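Local structure of chitinase (Thermococcus chitonophagus, 5XSW) at residues Ala297-Met302 against Phe334-Gly339; Met207-Lys212 against Gly248-Glu253. The protein probably acts as an endochitinase, hydrolysing the beta-1,4 links between N-acetylglucosamine units of chitin, a polysaccharide it is also expected to bind. One frame throughout, in Å; residues are numbered along the deposited sequence.

This chain is the C-terminal part of a longer protein. Past its N-terminal beta-rich region it enters the largely helical part, probably the catalytic domain, that holds the glycan pocket. Interaction 2 comes first: helix 203-214 meets the loop leading into helix 254-263, closing a 35-residue excursion through three short strands. Interaction 1 follows, where helix 288-311 is met by the C-terminal part of helix 327-338 after a mostly helical excursion. The closures are in series, neither nested nor crossed, yet they share one core: Tyr336 OH lies 2.6 Å from Phe250 O, probably hydrogen-bonded, and Leu209 packs against Leu300 and Tyr336. The glycan pocket takes Lys212 and Gln251 from interaction 2, Asn337 from interaction 1.

Interaction 1: residues Ala297-Met302 against Phe334-Gly339; sequences AVSLTM and FGYNRG. With NAG (2-acetamido-2-deoxy-beta-D-glucopyranose), chain D.
Leu300 sets CG beside its backbone N, and chi2 (157°) sends CD1 along the extended course, leaving CD2, the other branch, to meet Tyr336, whose ring stands out from its helix with CG anti to N (chi1 -177°). The two side chains meet obliquely: Leu300 CD2 lies 3.6 Å from Tyr336 CD1 and 4.0 Å from Tyr336 CB, so one methyl touches both the ring and its stem. Ser299, one residue earlier, makes a looser contact, its OG 4.2 Å from Tyr336 CE1. That hydroxyl is hydrogen-bonded to Asn256, which lets a small polar residue sit in this buried place.

Between these segments of helices 288-311 and 327-338, Tyr336 makes the whole contact from its side, with no hydrogen bond across, inside the helical part of the chain that is probably the catalytic domain. Tyrosine suits the position because its ring is long enough to pack on leucine while its hydroxyl bonds to the backbone oxygen of Phe250.

Beyond the tyrosine, the same helix end turns to sugar. Asn337 belongs to the glycan pocket, and Arg338, its chain bent at chi2 and chi3, sends NH2 to O7 of NAG (chain D) in a 3.2 Å hydrogen bond with an N-H...O angle of 164°. The sugar's O3 lies in the guanidinium plane, at its edge, 3.0 Å from NH2. Glu213 and Gln251 of the second subunit also bind this NAG.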
loop_
_atom_site.group_PDB
_atom_site.type_symbol
_atom_site.label_atom_id
_atom_site.label_comp_id
_atom_site.label_asym_id
_atom_site.label_seq_id
_atom_site.Cartn_x
_atom_site.Cartn_y
_atom_site.Cartn_z
ATOM N N ALA A 297 11.129 -10.690 0.786
ATOM C CA ALA A 297 11.328 -11.450 -0.485
ATOM C C ALA A 297 10.114 -11.305 -1.423
ATOM O O ALA A 297 10.263 -11.103 -2.590
ATOM C CB ALA A 297 11.580 -12.920 -0.160
ATOM N N VAL A 298 8.892 -11.399 -0.898
ATOM C CA VAL A 298 7.716 -11.216 -1.729
ATOM C C VAL A 298 7.625 -9.790 -2.250
ATOM O O VAL A 298 7.238 -9.586 -3.395
ATOM C CB VAL A 298 6.415 -11.604 -0.957
ATOM C CG1 VAL A 298 5.116 -11.256 -1.747
ATOM C CG2 VAL A 298 6.477 -13.168 -0.631
ATOM N N SER A 299 7.992 -8.807 -1.424
ATOM C CA SER A 299 7.984 -7.425 -1.894
ATOM C C SER A 299 8.947 -7.201 -3.072
ATOM O O SER A 299 8.632 -6.498 -4.041
ATOM C CB SER A 299 8.373 -6.475 -0.732
ATOM O OG SER A 299 8.121 -5.124 -1.121
ATOM N N LEU A 300 10.144 -7.750 -2.953
ATOM C CA LEU A 300 11.134 -7.701 -4.017
ATOM C C LEU A 300 10.657 -8.463 -5.247
ATOM O O LEU A 300 10.806 -8.016 -6.371
ATOM C CB LEU A 300 12.455 -8.265 -3.522
ATOM C CG LEU A 300 13.132 -7.422 -2.450
ATOM C CD1 LEU A 300 14.089 -8.255 -1.623
ATOM C CD2 LEU A 300 13.841 -6.252 -3.092
ATOM N N THR A 301 10.039 -9.603 -5.001
ATOM C CA THR A 301 9.518 -10.445 -6.054
ATOM C C THR A 301 8.463 -9.678 -6.830
ATOM O O THR A 301 8.400 -9.761 -8.038
ATOM C CB THR A 301 8.920 -11.738 -5.485
ATOM O OG1 THR A 301 9.972 -12.547 -4.964
ATOM C CG2 THR A 301 8.168 -12.505 -6.552
ATOM N N MET A 302 7.663 -8.899 -6.117
ATOM C CA MET A 302 6.608 -8.129 -6.734
ATOM C C MET A 302 7.192 -7.157 -7.752
ATOM O O MET A 302 6.645 -6.999 -8.820
ATOM C CB MET A 302 5.820 -7.359 -5.677
ATOM C CG MET A 302 4.814 -6.372 -6.241
ATOM S SD MET A 302 5.517 -4.759 -6.630
ATOM C CE MET A 302 5.634 -4.039 -4.998
ATOM N N PHE A 334 16.917 -0.386 -6.075
ATOM C CA PHE A 334 16.427 0.996 -6.191
ATOM C C PHE A 334 14.894 1.086 -6.021
ATOM O O PHE A 334 14.389 1.955 -5.321
ATOM C CB PHE A 334 16.882 1.599 -7.553
ATOM C CG PHE A 334 16.371 3.007 -7.801
ATOM C CD1 PHE A 334 16.921 4.092 -7.111
ATOM C CD2 PHE A 334 15.346 3.210 -8.681
ATOM C CE1 PHE A 334 16.452 5.393 -7.351
ATOM C CE2 PHE A 334 14.885 4.489 -8.965
ATOM C CZ PHE A 334 15.429 5.591 -8.289
ATOM N N GLY A 335 14.163 0.181 -6.658
ATOM C CA GLY A 335 12.714 0.112 -6.614
ATOM C C GLY A 335 12.242 -0.200 -5.178
ATOM O O GLY A 335 11.127 0.157 -4.750
ATOM N N TYR A 336 13.061 -0.934 -4.452
ATOM C CA TYR A 336 12.684 -1.309 -3.064
ATOM C C TYR A 336 12.713 -0.080 -2.205
ATOM O O TYR A 336 11.790 0.165 -1.401
ATOM C CB TYR A 336 13.640 -2.337 -2.482
ATOM C CG TYR A 336 13.198 -2.788 -1.073
ATOM C CD1 TYR A 336 12.301 -3.826 -0.917
ATOM C CD2 TYR A 336 13.726 -2.176 0.050
ATOM C CE1 TYR A 336 11.913 -4.279 0.359
ATOM C CE2 TYR A 336 13.348 -2.584 1.340
ATOM C CZ TYR A 336 12.436 -3.619 1.477
ATOM O OH TYR A 336 12.072 -4.029 2.740
ATOM N N ASN A 337 13.754 0.712 -2.394
ATOM C CA ASN A 337 13.908 1.940 -1.585
ATOM C C ASN A 337 13.061 3.138 -2.108
ATOM O O ASN A 337 12.447 3.856 -1.314
ATOM C CB ASN A 337 15.370 2.336 -1.552
ATOM C CG ASN A 337 15.628 3.641 -0.768
ATOM O OD1 ASN A 337 16.188 4.574 -1.315
ATOM N ND2 ASN A 337 15.204 3.692 0.523
ATOM N N ARG A 338 12.976 3.322 -3.421
ATOM C CA ARG A 338 12.298 4.523 -3.967
ATOM C C ARG A 338 10.948 4.221 -4.612
ATOM O O ARG A 338 10.234 5.131 -4.979
ATOM C CB ARG A 338 13.214 5.216 -4.974
ATOM C CG ARG A 338 14.501 5.807 -4.405
ATOM C CD ARG A 338 14.379 6.850 -3.279
ATOM N NE ARG A 338 13.361 7.870 -3.511
ATOM C CZ ARG A 338 13.504 8.964 -4.252
ATOM N NH1 ARG A 338 14.650 9.214 -4.873
ATOM N NH2 ARG A 338 12.492 9.832 -4.336
ATOM N N GLY A 339 10.599 2.942 -4.755
ATOM C CA GLY A 339 9.290 2.510 -5.220
ATOM C C GLY A 339 9.287 2.153 -6.723
ATOM O O GLY A 339 10.175 2.561 -7.485
HETATM C C1 NAG D . 12.178 14.721 -3.351
HETATM C C2 NAG D . 11.689 13.462 -4.037
HETATM C C3 NAG D . 10.597 12.831 -3.229
HETATM C C4 NAG D . 10.988 12.586 -1.818
HETATM C C5 NAG D . 11.426 13.856 -1.187
HETATM C C6 NAG D . 11.920 13.556 0.257
HETATM C C7 NAG D . 11.568 13.225 -6.521
HETATM C C8 NAG D . 10.971 13.670 -7.872
HETATM N N2 NAG D . 11.157 13.873 -5.322
HETATM O O3 NAG D . 10.154 11.611 -3.836
HETATM O O4 NAG D . 9.801 12.159 -1.052
HETATM O O5 NAG D . 12.546 14.426 -1.947
HETATM O O6 NAG D . 12.379 14.797 0.737
HETATM O O7 NAG D . 12.322 12.268 -6.444
#

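Interaction 2: residues Met207-Lys212 against Gly248-Glu253; sequences MALAAK and GIFQVE. With NAG (2-acetamido-2-deoxy-beta-D-glucopyranose), chain C; NDG (2-acetamido-2-deoxy-alpha-D-glucopyranose), chain B.
Ala210 points its methyl at Phe250, CB lying 3.7 Å from ring atom CE1. Measured to the ring centroid, the same methyl is 4.2 Å away and 29° off the normal, an off-centre CH-pi contact. Leu209 reaches the ring obliquely as well, its CD2 4.2 Å from Phe250 CD1. Ile249, the residue before Phe250, has CG1 between its backbone N and carbonyl carbon (chi1 57°) and brings its CD1 to 3.9 Å from Ala210 CB. The helix and the loop also approach through their backbones, Ala210 CA meeting Ile249 O at 3.5 Å in a CA-H...O contact. Alanine's single methyl lets the backbones come this close, while Ile249 and Phe250 also pack on Phe188 of helix 186-199.

In this helical part of the chain, helix 203-214 and the loop before helix 254-263 together border the glycan site. Lys212, bent once at chi2, reaches from the helix and gives its NZ to O3 of the NDG at 2.9 Å; Gly372 O and Asn174 OD1 also bind this ammonium group. Gln251 serves from the loop. Its chain bends at chi2, and NE2 donates to Gly248 O at 2.9 Å, nearly straight (174°) and in both the amide and the carbonyl plane, which fixes the amide's rotation. OE1 is thereby presented to NAG (chain C), whose O3 donates to it at 2.7 Å. A leucine here would probably leave that sugar hydroxyl without its acceptor and Gly248 O with weak donors alone. Glu213 and Phe371 O hold the same NAG, together with Arg338 of the second subunit.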
loop_
_atom_site.group_PDB
_atom_site.type_symbol
_atom_site.label_atom_id
_atom_site.label_comp_id
_atom_site.label_asym_id
_atom_site.label_seq_id
_atom_site.Cartn_x
_atom_site.Cartn_y
_atom_site.Cartn_z
ATOM N N MET A 207 20.308 -10.240 3.467
ATOM C CA MET A 207 21.195 -9.883 4.598
ATOM C C MET A 207 21.713 -8.439 4.437
ATOM O O MET A 207 21.717 -7.608 5.382
ATOM C CB MET A 207 22.394 -10.858 4.688
ATOM C CG MET A 207 22.019 -12.242 5.232
ATOM S SD MET A 207 21.867 -12.290 7.069
ATOM C CE MET A 207 23.545 -11.950 7.626
ATOM N N ALA A 208 22.146 -8.158 3.225
ATOM C CA ALA A 208 22.689 -6.868 2.885
ATOM C C ALA A 208 21.586 -5.813 3.027
ATOM O O ALA A 208 21.838 -4.700 3.503
ATOM C CB ALA A 208 23.196 -6.864 1.411
ATOM N N LEU A 209 20.386 -6.189 2.587
ATOM C CA LEU A 209 19.277 -5.251 2.564
ATOM C C LEU A 209 18.927 -4.891 4.029
ATOM O O LEU A 209 18.782 -3.722 4.366
ATOM C CB LEU A 209 18.066 -5.856 1.857
ATOM C CG LEU A 209 16.825 -4.893 1.784
ATOM C CD1 LEU A 209 17.133 -3.528 1.073
ATOM C CD2 LEU A 209 15.675 -5.604 1.079
ATOM N N ALA A 210 18.826 -5.895 4.906
ATOM C CA ALA A 210 18.471 -5.599 6.306
ATOM C C ALA A 210 19.564 -4.753 6.974
ATOM O O ALA A 210 19.277 -3.939 7.876
ATOM C CB ALA A 210 18.242 -6.903 7.111
ATOM N N ALA A 211 20.831 -4.980 6.597
ATOM C CA ALA A 211 21.920 -4.257 7.238
ATOM C C ALA A 211 21.806 -2.728 6.910
ATOM O O ALA A 211 21.929 -1.843 7.791
ATOM C CB ALA A 211 23.275 -4.829 6.771
ATOM N N LYS A 212 21.559 -2.438 5.633
ATOM C CA LYS A 212 21.385 -1.045 5.174
ATOM C C LYS A 212 20.142 -0.432 5.818
ATOM O O LYS A 212 20.200 0.708 6.344
ATOM C CB LYS A 212 21.291 -0.995 3.629
ATOM C CG LYS A 212 20.903 0.402 3.090
ATOM C CD LYS A 212 21.951 1.455 3.529
ATOM C CE LYS A 212 21.304 2.826 3.671
ATOM N NZ LYS A 212 22.188 3.879 4.203
ATOM N N GLY A 248 10.376 -3.134 11.163
ATOM C CA GLY A 248 11.251 -4.318 11.198
ATOM C C GLY A 248 12.625 -4.043 10.644
ATOM O O GLY A 248 12.983 -2.903 10.342
ATOM N N ILE A 249 13.413 -5.098 10.464
ATOM C CA ILE A 249 14.793 -4.880 10.049
ATOM C C ILE A 249 14.883 -4.622 8.543
ATOM O O ILE A 249 15.881 -4.122 8.106
ATOM C CB ILE A 249 15.686 -6.068 10.415
ATOM C CG1 ILE A 249 15.177 -7.388 9.801
ATOM C CG2 ILE A 249 15.733 -6.277 11.999
ATOM C CD1 ILE A 249 16.218 -8.593 10.012
ATOM N N PHE A 250 13.851 -4.961 7.789
ATOM C CA PHE A 250 13.785 -4.645 6.318
ATOM C C PHE A 250 13.099 -3.328 5.996
ATOM O O PHE A 250 13.071 -2.911 4.837
ATOM C CB PHE A 250 13.011 -5.779 5.620
ATOM C CG PHE A 250 13.765 -7.097 5.697
ATOM C CD1 PHE A 250 14.917 -7.275 4.901
ATOM C CD2 PHE A 250 13.382 -8.072 6.634
ATOM C CE1 PHE A 250 15.654 -8.492 4.965
ATOM C CE2 PHE A 250 14.112 -9.319 6.742
ATOM C CZ PHE A 250 15.223 -9.521 5.887
ATOM N N GLN A 251 12.479 -2.714 7.022
ATOM C CA GLN A 251 11.780 -1.390 6.870
ATOM C C GLN A 251 10.728 -1.459 5.812
ATOM O O GLN A 251 10.628 -0.604 4.933
ATOM C CB GLN A 251 12.788 -0.259 6.584
ATOM C CG GLN A 251 13.787 -0.108 7.793
ATOM C CD GLN A 251 13.108 0.691 8.960
ATOM O OE1 GLN A 251 12.934 1.909 8.831
ATOM N NE2 GLN A 251 12.670 0.005 10.032
ATOM N N VAL A 252 9.938 -2.514 5.873
ATOM C CA VAL A 252 8.777 -2.626 5.005
ATOM C C VAL A 252 7.629 -1.782 5.656
ATOM O O VAL A 252 7.220 -2.100 6.765
ATOM C CB VAL A 252 8.285 -4.093 4.859
ATOM C CG1 VAL A 252 6.949 -4.108 4.041
ATOM C CG2 VAL A 252 9.385 -4.990 4.163
ATOM N N GLU A 253 7.102 -0.792 4.942
ATOM C CA GLU A 253 5.989 0.046 5.461
ATOM C C GLU A 253 4.623 -0.550 5.262
ATOM O O GLU A 253 4.435 -1.448 4.418
ATOM C CB GLU A 253 6.051 1.432 4.783
ATOM C CG GLU A 253 7.339 2.128 5.168
ATOM C CD GLU A 253 7.421 3.570 4.658
ATOM O OE1 GLU A 253 6.362 4.226 4.575
ATOM O OE2 GLU A 253 8.532 4.031 4.326
HETATM C C1 NAG C . 17.660 3.903 7.037
HETATM C C2 NAG C . 16.248 3.911 7.485
HETATM C C3 NAG C . 15.330 3.320 6.428
HETATM C C4 NAG C . 15.519 3.949 5.080
HETATM C C5 NAG C . 16.942 3.850 4.709
HETATM C C6 NAG C . 17.139 4.552 3.392
HETATM C C7 NAG C . 15.551 3.666 9.908
HETATM C C8 NAG C . 15.451 2.768 11.169
HETATM N N2 NAG C . 16.145 3.142 8.743
HETATM O O3 NAG C . 13.938 3.427 6.794
HETATM O O4 NAG C . 14.831 3.191 4.062
HETATM O O5 NAG C . 17.797 4.514 5.704
HETATM O O6 NAG C . 18.549 4.492 3.219
HETATM O O7 NAG C . 15.113 4.821 9.858
HETATM C C1 NDG B . 22.285 5.866 8.892
HETATM C C2 NDG B . 21.939 5.871 7.408
HETATM C C3 NDG B . 20.480 5.681 7.156
HETATM C C4 NDG B . 19.854 4.516 7.901
HETATM C C5 NDG B . 20.198 4.597 9.393
HETATM C C6 NDG B . 19.857 3.308 10.127
HETATM C C7 NDG B . 23.410 7.201 5.883
HETATM C C8 NDG B . 23.840 8.566 5.238
HETATM O O5 NDG B . 21.624 4.731 9.597
HETATM O O3 NDG B . 20.326 5.475 5.730
HETATM O O4 NDG B . 18.436 4.679 7.930
HETATM O O6 NDG B . 20.045 3.476 11.539
HETATM O O7 NDG B . 23.902 6.141 5.543
HETATM N N2 NDG B . 22.370 7.153 6.863
HETATM O O1 NDG B . 21.789 6.987 9.491
#